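Local coordinates for protein (endonuclease) (Salmonella typhimurium, PDB 1BYS) that is an endonuclease with a phospholipase D-like domain and pairs with a second copy of itself, each chain built on a mixed, helix-flanked beta sheet, at residues M33-T38 with H94-I99; K57-E62 with D143-G148; N102-T107 with I127-K132; A39-K44 with F112-E117. All coordinates share one frame; numbering follows the deposited sequence.

Interaction 1 of 4, residues M33-T38 with H94-I99. With WO4 (tungstate(VI)ion), chain B.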
loop_
_atom_site.group_PDB
_atom_site.type_symbol
_atom_site.label_atom_id
_atom_site.label_comp_id
_atom_site.label_asym_id
_atom_site.label_seq_id
_atom_site.Cartn_x
_atom_site.Cartn_y
_atom_site.Cartn_z
ATOM N N MET A 33 1.758 -11.780 -1.312
ATOM C CA MET A 33 0.955 -11.616 -0.103
ATOM C C MET A 33 -0.234 -10.786 -0.542
ATOM O O MET A 33 -0.062 -9.731 -1.184
ATOM C CB MET A 33 1.694 -10.805 0.974
ATOM C CG MET A 33 3.051 -11.307 1.391
ATOM S SD MET A 33 3.764 -10.147 2.619
ATOM C CE MET A 33 2.967 -10.731 4.168
ATOM N N ALA A 34 -1.442 -11.209 -0.210
ATOM C CA ALA A 34 -2.606 -10.428 -0.598
ATOM C C ALA A 34 -3.702 -10.456 0.438
ATOM O O ALA A 34 -3.828 -11.404 1.200
ATOM C CB ALA A 34 -3.164 -10.930 -1.929
ATOM N N TYR A 35 -4.489 -9.392 0.459
ATOM C CA TYR A 35 -5.648 -9.298 1.335
ATOM C C TYR A 35 -6.712 -9.804 0.337
ATOM O O TYR A 35 -6.706 -10.970 -0.011
ATOM C CB TYR A 35 -5.891 -7.836 1.737
ATOM C CG TYR A 35 -7.213 -7.602 2.450
ATOM C CD1 TYR A 35 -7.646 -8.450 3.468
ATOM C CD2 TYR A 35 -8.033 -6.551 2.083
ATOM C CE1 TYR A 35 -8.867 -8.253 4.099
ATOM C CE2 TYR A 35 -9.252 -6.340 2.702
ATOM C CZ TYR A 35 -9.675 -7.187 3.715
ATOM O OH TYR A 35 -10.885 -6.941 4.363
ATOM N N SER A 36 -7.601 -8.947 -0.145
ATOM C CA SER A 36 -8.566 -9.409 -1.147
ATOM C C SER A 36 -7.807 -10.087 -2.323
ATOM O O SER A 36 -6.839 -9.532 -2.845
ATOM C CB SER A 36 -9.366 -8.219 -1.674
ATOM O OG SER A 36 -9.989 -7.554 -0.595
ATOM N N PHE A 37 -8.257 -11.262 -2.744
ATOM C CA PHE A 37 -7.594 -11.997 -3.821
ATOM C C PHE A 37 -8.653 -12.401 -4.864
ATOM O O PHE A 37 -9.189 -13.514 -4.819
ATOM C CB PHE A 37 -6.937 -13.230 -3.198
ATOM C CG PHE A 37 -5.921 -13.921 -4.076
ATOM C CD1 PHE A 37 -4.764 -13.278 -4.454
ATOM C CD2 PHE A 37 -6.102 -15.250 -4.441
ATOM C CE1 PHE A 37 -3.786 -13.936 -5.170
ATOM C CE2 PHE A 37 -5.147 -15.923 -5.154
ATOM C CZ PHE A 37 -3.974 -15.267 -5.524
ATOM N N THR A 38 -8.939 -11.517 -5.819
ATOM C CA THR A 38 -9.987 -11.827 -6.771
ATOM C C THR A 38 -9.833 -11.425 -8.233
ATOM O O THR A 38 -10.549 -11.948 -9.072
ATOM C CB THR A 38 -11.290 -11.197 -6.317
ATOM O OG1 THR A 38 -11.167 -9.777 -6.454
ATOM C CG2 THR A 38 -11.588 -11.531 -4.874
ATOM N N HIS A 94 -3.005 -7.610 5.843
ATOM C CA HIS A 94 -3.293 -6.485 4.957
ATOM C C HIS A 94 -2.355 -6.117 3.790
ATOM O O HIS A 94 -2.718 -5.299 2.957
ATOM C CB HIS A 94 -3.519 -5.260 5.843
ATOM C CG HIS A 94 -4.345 -4.194 5.205
ATOM N ND1 HIS A 94 -3.804 -3.029 4.698
ATOM C CD2 HIS A 94 -5.677 -4.123 4.971
ATOM C CE1 HIS A 94 -4.765 -2.284 4.180
ATOM N NE2 HIS A 94 -5.908 -2.930 4.336
ATOM N N ASP A 95 -1.168 -6.706 3.738
ATOM C CA ASP A 95 -0.199 -6.443 2.659
ATOM C C ASP A 95 -0.703 -6.745 1.244
ATOM O O ASP A 95 -1.468 -7.697 1.044
ATOM C CB ASP A 95 1.083 -7.273 2.870
ATOM C CG ASP A 95 1.604 -7.212 4.303
ATOM O OD1 ASP A 95 1.126 -7.995 5.161
ATOM O OD2 ASP A 95 2.498 -6.383 4.565
ATOM N N LYS A 96 -0.282 -5.929 0.278
ATOM C CA LYS A 96 -0.608 -6.114 -1.141
ATOM C C LYS A 96 0.782 -6.049 -1.731
ATOM O O LYS A 96 1.231 -4.998 -2.198
ATOM C CB LYS A 96 -1.446 -4.964 -1.689
ATOM C CG LYS A 96 -2.726 -4.711 -0.936
ATOM C CD LYS A 96 -2.511 -3.549 0.056
ATOM C CE LYS A 96 -3.842 -3.064 0.594
ATOM N NZ LYS A 96 -4.499 -4.122 1.428
ATOM N N VAL A 97 1.457 -7.187 -1.710
ATOM C CA VAL A 97 2.846 -7.255 -2.123
ATOM C C VAL A 97 3.214 -8.393 -3.056
ATOM O O VAL A 97 2.716 -9.512 -2.905
ATOM C CB VAL A 97 3.727 -7.411 -0.867
ATOM C CG1 VAL A 97 5.148 -7.806 -1.263
ATOM C CG2 VAL A 97 3.707 -6.146 -0.051
ATOM N N ILE A 98 4.096 -8.116 -4.012
ATOM C CA ILE A 98 4.581 -9.154 -4.923
ATOM C C ILE A 98 6.094 -9.063 -4.991
ATOM O O ILE A 98 6.618 -8.079 -5.503
ATOM C CB ILE A 98 4.076 -8.989 -6.360
ATOM C CG1 ILE A 98 2.558 -8.851 -6.390
ATOM C CG2 ILE A 98 4.488 -10.223 -7.168
ATOM C CD1 ILE A 98 1.962 -8.947 -7.781
ATOM N N ILE A 99 6.800 -10.064 -4.475
ATOM C CA ILE A 99 8.265 -10.039 -4.531
ATOM C C ILE A 99 8.705 -10.876 -5.727
ATOM O O ILE A 99 8.448 -12.086 -5.790
ATOM C CB ILE A 99 8.909 -10.615 -3.248
ATOM C CG1 ILE A 99 8.353 -9.899 -2.015
ATOM C CG2 ILE A 99 10.416 -10.441 -3.302
ATOM C CD1 ILE A 99 8.394 -10.733 -0.763
HETATM W W WO4 B . -8.047 -1.688 2.744
HETATM O O1 WO4 B . -7.293 -2.451 1.760
HETATM O O2 WO4 B . -8.401 -2.577 3.927
#
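The rings of Y35 and H94 meet obliquely, centroids 5.6 Å apart and planes at 37°. On one face of the H94 imidazole, over its centre, sits the K96 amine nitrogen NZ, 3.3 Å above the ring plane. At the ring edge, in plane, lies the tungsten of the tungstate ion, and H94 NE2 donates to tungstate O2 at 2.6 Å. The K96 chain is bent at chi2 (98°) and chi4 (66°), which folds it back so that NZ donates a hydrogen bond of 2.6 Å to the H94 carbonyl O; the same nitrogen makes a weak bond of 3.3 Å to tungstate O1 and lies 4.0 Å from Y35 CB. Next along the strands, M33 and V97 form an antiparallel hydrogen-bonded pair. The M33 side chain runs alongside D95, M33 CE lying 3.4 Å from D95 OD1, while the D95 carboxylate bonds to H140 and, more strongly, to S121 of the second subunit. H94 and K96 have the H-x-K spacing of the HKD signature of the phospholipase D superfamily. An imidazole N-H and a lysine amine converging on two oxygens of one ion are consistent with a pocket suited to a tetrahedral oxyanion.

Interaction 2 of 4, residues K57-E62 with D143-G148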
loop_
_atom_site.group_PDB
_atom_site.type_symbol
_atom_site.label_atom_id
_atom_site.label_comp_id
_atom_site.label_asym_id
_atom_site.label_seq_id
_atom_site.Cartn_x
_atom_site.Cartn_y
_atom_site.Cartn_z
ATOM N N LYS A 57 4.510 -18.771 -5.122
ATOM C CA LYS A 57 3.891 -19.155 -3.856
ATOM C C LYS A 57 3.132 -17.938 -3.329
ATOM O O LYS A 57 3.665 -16.811 -3.326
ATOM C CB LYS A 57 4.948 -19.619 -2.854
ATOM C CG LYS A 57 5.814 -20.756 -3.377
ATOM C CD LYS A 57 6.094 -21.747 -2.287
ATOM C CE LYS A 57 7.469 -22.352 -2.448
ATOM N NZ LYS A 57 7.706 -23.410 -1.410
ATOM N N ILE A 58 1.895 -18.165 -2.893
ATOM C CA ILE A 58 1.026 -17.096 -2.422
ATOM C C ILE A 58 0.400 -17.307 -1.037
ATOM O O ILE A 58 -0.072 -18.406 -0.719
ATOM C CB ILE A 58 -0.129 -16.883 -3.440
ATOM C CG1 ILE A 58 0.420 -16.957 -4.871
ATOM C CG2 ILE A 58 -0.832 -15.542 -3.192
ATOM C CD1 ILE A 58 -0.664 -16.934 -5.965
ATOM N N VAL A 59 0.417 -16.263 -0.208
ATOM C CA VAL A 59 -0.226 -16.321 1.106
ATOM C C VAL A 59 -1.238 -15.186 1.119
ATOM O O VAL A 59 -0.869 -14.025 0.950
ATOM C CB VAL A 59 0.721 -16.046 2.283
ATOM C CG1 VAL A 59 0.035 -16.490 3.574
ATOM C CG2 VAL A 59 2.019 -16.745 2.098
ATOM N N ILE A 60 -2.504 -15.504 1.335
ATOM C CA ILE A 60 -3.522 -14.477 1.340
ATOM C C ILE A 60 -4.291 -14.439 2.654
ATOM O O ILE A 60 -4.234 -15.376 3.456
ATOM C CB ILE A 60 -4.503 -14.685 0.159
ATOM C CG1 ILE A 60 -5.447 -15.856 0.456
ATOM C CG2 ILE A 60 -3.723 -14.970 -1.106
ATOM C CD1 ILE A 60 -6.395 -16.191 -0.696
ATOM N N ASP A 61 -4.989 -13.339 2.891
ATOM C CA ASP A 61 -5.774 -13.208 4.102
ATOM C C ASP A 61 -6.924 -14.205 4.050
ATOM O O ASP A 61 -7.628 -14.300 3.052
ATOM C CB ASP A 61 -6.343 -11.792 4.234
ATOM C CG ASP A 61 -7.137 -11.618 5.514
ATOM O OD1 ASP A 61 -6.536 -11.646 6.611
ATOM O OD2 ASP A 61 -8.364 -11.465 5.415
ATOM N N GLU A 62 -7.136 -14.926 5.139
ATOM C CA GLU A 62 -8.199 -15.913 5.166
ATOM C C GLU A 62 -9.604 -15.324 5.287
ATOM O O GLU A 62 -10.464 -15.544 4.424
ATOM C CB GLU A 62 -7.951 -16.877 6.309
ATOM C CG GLU A 62 -8.672 -18.177 6.134
ATOM C CD GLU A 62 -9.272 -18.655 7.424
ATOM O OE1 GLU A 62 -10.267 -18.045 7.886
ATOM O OE2 GLU A 62 -8.734 -19.632 7.973
ATOM N N ASP A 143 7.306 -15.328 7.115
ATOM C CA ASP A 143 6.728 -15.421 8.459
ATOM C C ASP A 143 5.227 -15.652 8.373
ATOM O O ASP A 143 4.660 -16.447 9.123
ATOM C CB ASP A 143 6.987 -14.141 9.253
ATOM C CG ASP A 143 6.471 -14.232 10.673
ATOM O OD1 ASP A 143 7.192 -14.779 11.527
ATOM O OD2 ASP A 143 5.347 -13.765 10.938
ATOM N N ARG A 144 4.576 -14.948 7.459
ATOM C CA ARG A 144 3.137 -15.101 7.288
ATOM C C ARG A 144 2.797 -16.452 6.621
ATOM O O ARG A 144 1.860 -17.143 7.031
ATOM C CB ARG A 144 2.609 -13.944 6.442
ATOM C CG ARG A 144 2.290 -12.673 7.229
ATOM C CD ARG A 144 3.406 -12.270 8.191
ATOM N NE ARG A 144 3.231 -10.880 8.644
ATOM C CZ ARG A 144 3.968 -10.280 9.581
ATOM N NH1 ARG A 144 4.949 -10.940 10.192
ATOM N NH2 ARG A 144 3.754 -8.994 9.873
ATOM N N TRP A 145 3.564 -16.815 5.591
ATOM C CA TRP A 145 3.355 -18.067 4.878
ATOM C C TRP A 145 3.502 -19.230 5.845
ATOM O O TRP A 145 2.702 -20.166 5.845
ATOM C CB TRP A 145 4.390 -18.213 3.753
ATOM C CG TRP A 145 4.485 -19.610 3.201
ATOM C CD1 TRP A 145 5.339 -20.600 3.610
ATOM C CD2 TRP A 145 3.684 -20.190 2.145
ATOM N NE1 TRP A 145 5.120 -21.747 2.878
ATOM C CE2 TRP A 145 4.109 -21.517 1.976
ATOM C CE3 TRP A 145 2.654 -19.696 1.334
ATOM C CZ2 TRP A 145 3.537 -22.379 1.019
ATOM C CZ3 TRP A 145 2.086 -20.553 0.390
ATOM C CH2 TRP A 145 2.529 -21.871 0.242
ATOM N N ASN A 146 4.529 -19.153 6.681
ATOM C CA ASN A 146 4.809 -20.205 7.648
ATOM C C ASN A 146 3.653 -20.500 8.600
ATOM O O ASN A 146 3.550 -21.611 9.127
ATOM C CB ASN A 146 6.071 -19.856 8.445
ATOM C CG ASN A 146 7.338 -20.018 7.618
ATOM O OD1 ASN A 146 7.342 -20.653 6.557
ATOM N ND2 ASN A 146 8.427 -19.451 8.107
ATOM N N GLN A 147 2.786 -19.520 8.835
ATOM C CA GLN A 147 1.660 -19.742 9.738
ATOM C C GLN A 147 0.341 -19.842 8.991
ATOM O O GLN A 147 -0.725 -19.714 9.593
ATOM C CB GLN A 147 1.571 -18.622 10.782
ATOM C CG GLN A 147 1.632 -17.224 10.202
ATOM C CD GLN A 147 2.015 -16.202 11.253
ATOM O OE1 GLN A 147 1.497 -16.230 12.368
ATOM N NE2 GLN A 147 2.922 -15.302 10.908
ATOM N N GLY A 148 0.418 -20.072 7.683
ATOM C CA GLY A 148 -0.784 -20.188 6.870
ATOM C C GLY A 148 -1.258 -21.624 6.678
ATOM O O GLY A 148 -0.531 -22.583 6.978
#
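A chi1 of 165° carries W145 CG anti to its nitrogen and lays the indole beside V59, whose CG1 takes the equivalent position on its own residue (chi1 -165°). V59 CG1 rests 3.9 Å from W145 CA and 4.0 Å from R144 O, and V59 CG2 packs at the indole edge, where the modelled spacing is too short to be relied on. The carbonyl oxygen of I58 also meets that edge in plane, 3.2 Å from W145 CZ3. K57 CD adds a looser contact, 4.2 Å from W145 CZ2. Here the C-terminal end of helix 131-146 lies against strand 55-61, one of the parallel strands of the sheet, as in a layered alpha/beta fold. W141 stacks on the W145 ring and R85 makes a cation-pi contact with it. The W145 carbonyl O accepts from G148 N at 2.9 Å and also from R85 NH1. R144 starts toward the strand, but its guanidinium is drawn off to salt bridges: R144 NH1 meets D143 OD2 at 2.9 Å, from above the carboxylate plane, and also pairs with E12 of the second subunit.

Interaction 3 of 4, residues N102-T107 with I127-K132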
loop_
_atom_site.group_PDB
_atom_site.type_symbol
_atom_site.label_atom_id
_atom_site.label_comp_id
_atom_site.label_asym_id
_atom_site.label_seq_id
_atom_site.Cartn_x
_atom_site.Cartn_y
_atom_site.Cartn_z
ATOM N N ASN A 102 13.395 -12.421 -6.124
ATOM C CA ASN A 102 14.167 -12.040 -4.949
ATOM C C ASN A 102 15.004 -10.752 -5.027
ATOM O O ASN A 102 15.963 -10.574 -4.260
ATOM C CB ASN A 102 15.064 -13.202 -4.503
ATOM C CG ASN A 102 15.141 -13.313 -2.987
ATOM O OD1 ASN A 102 14.410 -12.619 -2.256
ATOM N ND2 ASN A 102 16.017 -14.182 -2.501
ATOM N N VAL A 103 14.663 -9.856 -5.944
ATOM C CA VAL A 103 15.400 -8.590 -6.036
ATOM C C VAL A 103 14.464 -7.428 -6.348
ATOM O O VAL A 103 14.895 -6.280 -6.361
ATOM C CB VAL A 103 16.487 -8.616 -7.138
ATOM C CG1 VAL A 103 17.562 -9.645 -6.792
ATOM C CG2 VAL A 103 15.844 -8.938 -8.493
ATOM N N THR A 104 13.195 -7.729 -6.603
ATOM C CA THR A 104 12.223 -6.695 -6.943
ATOM C C THR A 104 10.966 -6.792 -6.096
ATOM O O THR A 104 10.491 -7.889 -5.795
ATOM C CB THR A 104 11.853 -6.771 -8.441
ATOM O OG1 THR A 104 13.018 -6.498 -9.228
ATOM C CG2 THR A 104 10.782 -5.751 -8.792
ATOM N N VAL A 105 10.429 -5.642 -5.707
ATOM C CA VAL A 105 9.247 -5.604 -4.856
ATOM C C VAL A 105 8.136 -4.686 -5.351
ATOM O O VAL A 105 8.347 -3.480 -5.594
ATOM C CB VAL A 105 9.623 -5.142 -3.391
ATOM C CG1 VAL A 105 8.365 -5.112 -2.493
ATOM C CG2 VAL A 105 10.703 -6.057 -2.814
ATOM N N GLU A 106 6.949 -5.256 -5.516
ATOM C CA GLU A 106 5.800 -4.463 -5.908
ATOM C C GLU A 106 5.037 -4.277 -4.594
ATOM O O GLU A 106 4.917 -5.213 -3.789
ATOM C CB GLU A 106 4.917 -5.214 -6.923
ATOM C CG GLU A 106 3.680 -4.441 -7.416
ATOM C CD GLU A 106 2.511 -4.509 -6.441
ATOM O OE1 GLU A 106 2.394 -5.517 -5.710
ATOM O OE2 GLU A 106 1.709 -3.547 -6.405
ATOM N N THR A 107 4.574 -3.064 -4.341
ATOM C CA THR A 107 3.785 -2.811 -3.142
ATOM C C THR A 107 2.946 -1.565 -3.357
ATOM O O THR A 107 2.997 -0.967 -4.423
ATOM C CB THR A 107 4.641 -2.675 -1.857
ATOM O OG1 THR A 107 3.756 -2.666 -0.718
ATOM C CG2 THR A 107 5.502 -1.395 -1.889
ATOM N N ILE A 127 9.664 -1.491 -7.110
ATOM C CA ILE A 127 11.037 -1.121 -6.812
ATOM C C ILE A 127 11.929 -2.216 -7.397
ATOM O O ILE A 127 12.070 -3.305 -6.816
ATOM C CB ILE A 127 11.260 -1.034 -5.295
ATOM C CG1 ILE A 127 10.409 0.098 -4.700
ATOM C CG2 ILE A 127 12.727 -0.776 -5.008
ATOM C CD1 ILE A 127 9.830 -0.197 -3.313
ATOM N N TRP A 128 12.525 -1.935 -8.552
ATOM C CA TRP A 128 13.386 -2.907 -9.227
ATOM C C TRP A 128 14.824 -3.017 -8.738
ATOM O O TRP A 128 15.487 -2.012 -8.487
ATOM C CB TRP A 128 13.459 -2.613 -10.724
ATOM C CG TRP A 128 12.159 -2.563 -11.403
ATOM C CD1 TRP A 128 11.394 -1.457 -11.630
ATOM C CD2 TRP A 128 11.478 -3.662 -12.025
ATOM N NE1 TRP A 128 10.276 -1.804 -12.356
ATOM C CE2 TRP A 128 10.309 -3.147 -12.608
ATOM C CE3 TRP A 128 11.751 -5.030 -12.134
ATOM C CZ2 TRP A 128 9.402 -3.964 -13.301
ATOM C CZ3 TRP A 128 10.854 -5.827 -12.822
ATOM C CH2 TRP A 128 9.698 -5.297 -13.395
ATOM N N ASN A 129 15.297 -4.254 -8.623
ATOM C CA ASN A 129 16.680 -4.552 -8.259
ATOM C C ASN A 129 17.271 -3.923 -6.999
ATOM O O ASN A 129 18.228 -3.133 -7.046
ATOM C CB ASN A 129 17.594 -4.262 -9.463
ATOM C CG ASN A 129 17.125 -4.968 -10.730
ATOM O OD1 ASN A 129 16.661 -4.330 -11.660
ATOM N ND2 ASN A 129 17.235 -6.290 -10.759
ATOM N N MET A 130 16.688 -4.290 -5.867
ATOM C CA MET A 130 17.158 -3.845 -4.566
ATOM C C MET A 130 17.143 -5.132 -3.775
ATOM O O MET A 130 16.232 -5.367 -2.978
ATOM C CB MET A 130 16.197 -2.840 -3.939
ATOM C CG MET A 130 16.223 -1.467 -4.592
ATOM S SD MET A 130 15.865 -0.160 -3.407
ATOM C CE MET A 130 15.300 1.118 -4.496
ATOM N N PRO A 131 18.145 -5.996 -4.007
ATOM C CA PRO A 131 18.256 -7.289 -3.320
ATOM C C PRO A 131 18.015 -7.191 -1.820
ATOM O O PRO A 131 17.247 -7.965 -1.268
ATOM C CB PRO A 131 19.673 -7.759 -3.666
ATOM C CG PRO A 131 19.951 -7.117 -5.006
ATOM C CD PRO A 131 19.259 -5.769 -4.950
ATOM N N LYS A 132 18.655 -6.228 -1.168
ATOM C CA LYS A 132 18.495 -6.061 0.277
ATOM C C LYS A 132 17.030 -5.796 0.674
ATOM O O LYS A 132 16.533 -6.336 1.667
ATOM C CB LYS A 132 19.381 -4.907 0.760
ATOM C CG LYS A 132 20.831 -4.996 0.287
ATOM C CD LYS A 132 20.947 -4.817 -1.243
ATOM C CE LYS A 132 20.520 -3.417 -1.700
ATOM N NZ LYS A 132 19.057 -3.226 -1.769
#
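V105 and I127 form an antiparallel hydrogen-bonded pair, V105 N donating to I127 O at 3.1 Å and I127 N to V105 O at 2.8 Å, after which the I127-K132 chain turns through N129, with positive phi and psi, into a helix. The bond from M130 N to V103 O is short, 2.7 Å, lies in the carbonyl plane and is bent only to 159°. M130 is the N-cap residue of helix 131-146, so V103 holds the start of that helix by its backbone. T104 works with both branches. Its chi1 of -64° sets OG1 beside the backbone N and CG2 anti to it: OG1 accepts from N129 N over 3.3 Å in a nearly straight bond (171°), and T104 CG2 stands over one face of the W128 indole, offset toward the rim, 3.6 Å from W128 CE3. On the five-membered ring, W128 NE1 bonds to the side chain of Q6. V103 divides its methyls in a similar way, CG1 touching P131 CG at 3.9 Å and CG2 lying 3.8 Å from N129 ND2. V103 and T104 together face a single residue of strand 97-100, which makes a classic beta bulge at the start of strand 104-108; the whole is a strand-to-helix turn docked on the bulged beginning of its neighbouring strand.

Interaction 4 of 4, residues A39-K44 with F112-E117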
loop_
_atom_site.group_PDB
_atom_site.type_symbol
_atom_site.label_atom_id
_atom_site.label_comp_id
_atom_site.label_asym_id
_atom_site.label_seq_id
_atom_site.Cartn_x
_atom_site.Cartn_y
_atom_site.Cartn_z
ATOM N N ALA A 39 -8.946 -10.491 -8.551
ATOM C CA ALA A 39 -8.796 -10.044 -9.936
ATOM C C ALA A 39 -8.429 -11.149 -10.952
ATOM O O ALA A 39 -7.314 -11.681 -10.953
ATOM C CB ALA A 39 -7.786 -8.906 -9.992
ATOM N N PRO A 40 -9.359 -11.488 -11.855
ATOM C CA PRO A 40 -9.090 -12.535 -12.857
ATOM C C PRO A 40 -7.845 -12.322 -13.732
ATOM O O PRO A 40 -7.096 -13.275 -13.973
ATOM C CB PRO A 40 -10.377 -12.577 -13.691
ATOM C CG PRO A 40 -11.436 -12.015 -12.753
ATOM C CD PRO A 40 -10.711 -10.926 -11.992
ATOM N N ASP A 41 -7.606 -11.095 -14.206
ATOM C CA ASP A 41 -6.430 -10.875 -15.046
ATOM C C ASP A 41 -5.129 -11.067 -14.257
ATOM O O ASP A 41 -4.091 -11.434 -14.817
ATOM C CB ASP A 41 -6.500 -9.505 -15.726
ATOM C CG ASP A 41 -7.516 -9.487 -16.858
ATOM O OD1 ASP A 41 -7.670 -10.525 -17.548
ATOM O OD2 ASP A 41 -8.173 -8.444 -17.045
ATOM N N ILE A 42 -5.190 -10.834 -12.952
ATOM C CA ILE A 42 -4.014 -11.021 -12.108
ATOM C C ILE A 42 -3.778 -12.537 -11.970
ATOM O O ILE A 42 -2.650 -13.027 -12.068
ATOM C CB ILE A 42 -4.255 -10.439 -10.704
ATOM C CG1 ILE A 42 -4.321 -8.907 -10.779
ATOM C CG2 ILE A 42 -3.174 -10.952 -9.743
ATOM C CD1 ILE A 42 -3.147 -8.268 -11.444
ATOM N N MET A 43 -4.853 -13.283 -11.752
ATOM C CA MET A 43 -4.728 -14.723 -11.618
ATOM C C MET A 43 -4.155 -15.299 -12.921
ATOM O O MET A 43 -3.238 -16.134 -12.894
ATOM C CB MET A 43 -6.098 -15.335 -11.321
ATOM C CG MET A 43 -6.784 -14.743 -10.110
ATOM S SD MET A 43 -5.721 -14.745 -8.663
ATOM C CE MET A 43 -6.462 -13.322 -7.665
ATOM N N LYS A 44 -4.680 -14.846 -14.058
ATOM C CA LYS A 44 -4.213 -15.322 -15.360
ATOM C C LYS A 44 -2.713 -15.137 -15.503
ATOM O O LYS A 44 -2.004 -16.018 -16.002
ATOM C CB LYS A 44 -4.915 -14.564 -16.489
ATOM C CG LYS A 44 -6.310 -15.060 -16.795
ATOM C CD LYS A 44 -6.869 -14.376 -18.031
ATOM C CE LYS A 44 -8.231 -14.938 -18.411
ATOM N NZ LYS A 44 -9.318 -14.430 -17.527
ATOM N N PHE A 112 -5.506 -6.749 -5.146
ATOM C CA PHE A 112 -5.635 -7.477 -6.398
ATOM C C PHE A 112 -7.086 -7.828 -6.686
ATOM O O PHE A 112 -7.505 -9.003 -6.693
ATOM C CB PHE A 112 -4.715 -8.701 -6.350
ATOM C CG PHE A 112 -3.312 -8.351 -5.910
ATOM C CD1 PHE A 112 -2.453 -7.670 -6.768
ATOM C CD2 PHE A 112 -2.893 -8.591 -4.605
ATOM C CE1 PHE A 112 -1.193 -7.221 -6.337
ATOM C CE2 PHE A 112 -1.636 -8.149 -4.156
ATOM C CZ PHE A 112 -0.785 -7.460 -5.025
ATOM N N THR A 113 -7.847 -6.771 -6.943
ATOM C CA THR A 113 -9.279 -6.865 -7.239
ATOM C C THR A 113 -9.653 -5.940 -8.407
ATOM O O THR A 113 -8.914 -5.009 -8.734
ATOM C CB THR A 113 -10.139 -6.416 -6.035
ATOM O OG1 THR A 113 -10.015 -4.992 -5.892
ATOM C CG2 THR A 113 -9.705 -7.112 -4.741
ATOM N N LYS A 114 -10.807 -6.178 -9.023
ATOM C CA LYS A 114 -11.244 -5.327 -10.122
ATOM C C LYS A 114 -11.543 -3.894 -9.624
ATOM O O LYS A 114 -11.337 -2.921 -10.349
ATOM C CB LYS A 114 -12.487 -5.939 -10.794
ATOM C CG LYS A 114 -12.242 -7.336 -11.402
ATOM C CD LYS A 114 -10.823 -7.481 -11.986
ATOM C CE LYS A 114 -10.843 -7.984 -13.453
ATOM N NZ LYS A 114 -9.561 -8.624 -13.914
ATOM N N ALA A 115 -12.012 -3.775 -8.383
ATOM C CA ALA A 115 -12.309 -2.463 -7.803
ATOM C C ALA A 115 -11.017 -1.633 -7.702
ATOM O O ALA A 115 -11.022 -0.424 -7.955
ATOM C CB ALA A 115 -12.940 -2.630 -6.409
ATOM N N ALA A 116 -9.921 -2.295 -7.343
ATOM C CA ALA A 116 -8.634 -1.622 -7.230
ATOM C C ALA A 116 -8.069 -1.316 -8.619
ATOM O O ALA A 116 -7.229 -0.430 -8.775
ATOM C CB ALA A 116 -7.660 -2.493 -6.463
ATOM N N GLU A 117 -8.537 -2.037 -9.633
ATOM C CA GLU A 117 -8.039 -1.806 -10.987
ATOM C C GLU A 117 -8.754 -0.674 -11.731
ATOM O O GLU A 117 -8.120 0.126 -12.430
ATOM C CB GLU A 117 -8.144 -3.103 -11.801
ATOM C CG GLU A 117 -7.067 -4.116 -11.448
ATOM C CD GLU A 117 -7.322 -5.509 -12.040
ATOM O OE1 GLU A 117 -8.422 -5.749 -12.587
ATOM O OE2 GLU A 117 -6.409 -6.363 -11.954
#
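A39 and T113, each the N-cap residue of its helix, bring the starts of helices 40-51 and 114-118 together, with their CA atoms 4.2 Å apart. One backbone hydrogen bond crosses: A39 N donates to F112 O at 2.8 Å, nearly straight at 167° but reaching the oxygen from above the carbonyl plane; T38 also bonds to F112 through the backbone. At the start of helix 114-118, T113 OG1 accepts from A116 N at 3.1 Å, a side-chain cap on the first turn. The charged contacts are longer. K114 NZ lies between two carboxylates in a salt-bridge network, 3.4 Å from D41 OD2 across the contact and equally far from E117 OE1 within its helix, both bonds weak; the stronger partner of D41 is R16 of helix 14-25. Bends at chi2 and chi3 (-35° and -127°) turn the lysine across the N-terminal end of helix 40-51, nearly at right angles to D41. The apolar contact is looser, I42 CG2 approaching F112 CB at 4.4 Å. I42 and E117 run antiparallel alongside each other, and the carboxylate oxygen E117 OE2 packs against aliphatic atoms, 3.5 Å from both I42 CG1 and A39 CB. Where the lysine chain crosses the proline ring, P40 CD sits 3.3 Å from K114 CE, closer than carbons usually pack.

In the fold
From the N terminus, interactions 1 and 4 open in immediate succession, at 33-38 and 39-44, and interaction 2 opens at 57-62. Interaction 1 closes first, at 94-99, joining strands 29-34 and 97-100. Interaction 3 then opens at 102-107, interaction 4 closes at 112-117, and interactions 3 and 2 end at 127-132 and 143-148. Interaction 4 therefore crosses the other three, interaction 2 also crosses interaction 1, and interaction 3 is nested within the loop of interaction 2. Interactions 1, 2 and 3 share one sheet, while interactions 2 and 3 use opposite ends of helix 131-146. Interaction 4 joins two helix starts, its centre about 11 Å from that of interaction 1.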